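PDB 1TAF: tfiid TBP associated factor 62 from Drosophila melanogaster, which forms a histone-fold heterodimer as part of TFIID, the general transcription factor complex that mediates promoter responses to activators and repressors. Local coordinates for residues S5-E10 and D35-L40. Numbering follows the deposited sequence.
Sequences SSISAE and DVSIKL. With ZN (zinc ion), chain G.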
# COMPACT_ATOMS: atom_id res chain seq x y z
N SER B 5 -12.02 24.34 9.80
CA SER B 5 -11.80 24.45 8.37
C SER B 5 -11.56 23.12 7.64
O SER B 5 -11.16 22.12 8.23
CB SER B 5 -10.64 25.40 8.10
OG SER B 5 -10.88 26.64 8.74
N SER B 6 -11.80 23.14 6.34
CA SER B 6 -11.59 21.96 5.54
C SER B 6 -11.31 22.34 4.10
O SER B 6 -11.69 23.41 3.63
CB SER B 6 -12.81 21.04 5.62
OG SER B 6 -13.97 21.69 5.13
N ILE B 7 -10.55 21.49 3.43
CA ILE B 7 -10.20 21.68 2.02
C ILE B 7 -11.50 21.56 1.22
O ILE B 7 -12.36 20.75 1.54
CB ILE B 7 -9.18 20.58 1.58
CG1 ILE B 7 -7.84 20.78 2.31
CG2 ILE B 7 -9.01 20.58 0.07
CD1 ILE B 7 -7.13 22.12 2.03
N SER B 8 -11.65 22.40 0.20
CA SER B 8 -12.86 22.38 -0.61
C SER B 8 -12.93 21.18 -1.55
O SER B 8 -11.89 20.64 -1.97
CB SER B 8 -12.95 23.65 -1.46
OG SER B 8 -11.88 23.71 -2.40
N ALA B 9 -14.15 20.78 -1.88
CA ALA B 9 -14.37 19.68 -2.80
C ALA B 9 -13.85 20.09 -4.18
O ALA B 9 -13.43 19.24 -4.98
CB ALA B 9 -15.83 19.38 -2.88
N GLU B 10 -13.84 21.40 -4.45
CA GLU B 10 -13.35 21.93 -5.73
C GLU B 10 -11.86 21.64 -5.94
O GLU B 10 -11.42 21.30 -7.05
CB GLU B 10 -13.63 23.42 -5.81
CG GLU B 10 -13.26 24.05 -7.13
CD GLU B 10 -13.94 23.38 -8.31
OE1 GLU B 10 -15.11 22.95 -8.17
OE2 GLU B 10 -13.30 23.29 -9.39
N ASP B 35 -12.23 13.76 4.03
CA ASP B 35 -11.24 12.81 4.49
C ASP B 35 -9.84 13.40 4.60
O ASP B 35 -9.18 13.22 5.62
CB ASP B 35 -11.22 11.60 3.57
CG ASP B 35 -12.44 10.75 3.72
OD1 ASP B 35 -13.23 10.99 4.67
OD2 ASP B 35 -12.63 9.82 2.90
N VAL B 36 -9.41 14.14 3.57
CA VAL B 36 -8.09 14.74 3.62
C VAL B 36 -7.98 15.81 4.71
O VAL B 36 -6.92 15.98 5.32
CB VAL B 36 -7.64 15.31 2.24
CG1 VAL B 36 -8.30 16.67 1.94
CG2 VAL B 36 -6.11 15.43 2.21
N SER B 37 -9.08 16.51 4.97
CA SER B 37 -9.12 17.54 6.00
C SER B 37 -8.99 16.89 7.37
O SER B 37 -8.35 17.43 8.26
CB SER B 37 -10.41 18.33 5.91
OG SER B 37 -10.48 18.93 4.64
N ILE B 38 -9.60 15.71 7.53
CA ILE B 38 -9.52 14.97 8.78
C ILE B 38 -8.08 14.50 9.00
O ILE B 38 -7.57 14.54 10.13
CB ILE B 38 -10.46 13.74 8.78
CG1 ILE B 38 -11.92 14.20 8.93
CG2 ILE B 38 -10.09 12.76 9.89
CD1 ILE B 38 -12.94 13.09 8.70
N LYS B 39 -7.44 14.07 7.91
CA LYS B 39 -6.05 13.62 7.92
C LYS B 39 -5.11 14.77 8.27
O LYS B 39 -4.18 14.60 9.07
CB LYS B 39 -5.67 13.05 6.56
CG LYS B 39 -5.95 11.58 6.40
CD LYS B 39 -4.75 10.78 6.90
CE LYS B 39 -4.94 9.28 6.73
NZ LYS B 39 -3.66 8.55 7.01
N LEU B 40 -5.37 15.92 7.68
CA LEU B 40 -4.57 17.12 7.94
C LEU B 40 -4.61 17.52 9.42
O LEU B 40 -3.58 17.85 10.01
CB LEU B 40 -5.07 18.29 7.08
CG LEU B 40 -4.63 18.27 5.62
CD1 LEU B 40 -5.42 19.31 4.84
CD2 LEU B 40 -3.13 18.54 5.52
ZN ZN G . -14.11 8.65 3.53
O HOH W 1 -13.95 7.01 2.21
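The amide of Ile7 meets the hydroxyl of Ser37 where the extended chain leading into helix 9-18 passes over the middle of helix 26-53, a case of a helix serine whose hydroxyl serves both its own helix and a passing chain. One hydrogen bond joins the segments: Ile7 N donates to Ser37 OG over 2.8 Å, with an N-H...O angle of 150°. With chi1 at -60° the Ser37 hydroxyl is turned away from its own carbonyl carbon, toward the preceding turn, where it also hydrogen-bonds Ala33 O. The hydroxyl thus accepts from the loop and donates to the helix carbonyl.

Beside this bond, the Ser6 methylene packs against the Ser37 hydroxymethyl, Ser6 CB lying 3.3 Å from Ser37 OG and 3.6 Å from Ser37 CB. The nonpolar contacts belong to Ile7, which points toward the helix and spans neighbouring turns: its CB rests against Val36 CG1 at 4.0 Å, while CG1 reaches Leu40 CD1 at 3.8 Å, the isoleucine and leucine side chains crossing at about a right angle. The partner protein's chain packs on Ile7, Val36 and Leu40, consistent with the heterodimeric histone fold.

On a different side of the helix, Asp35 OD2 binds zinc at 2.0 Å together with Glu31 and a water. Chemically, the N-H of the buried residue Ile7 has an acceptor in Ser37 OG, so the loop can lie close to the long central helix without leaving that amide unpaired.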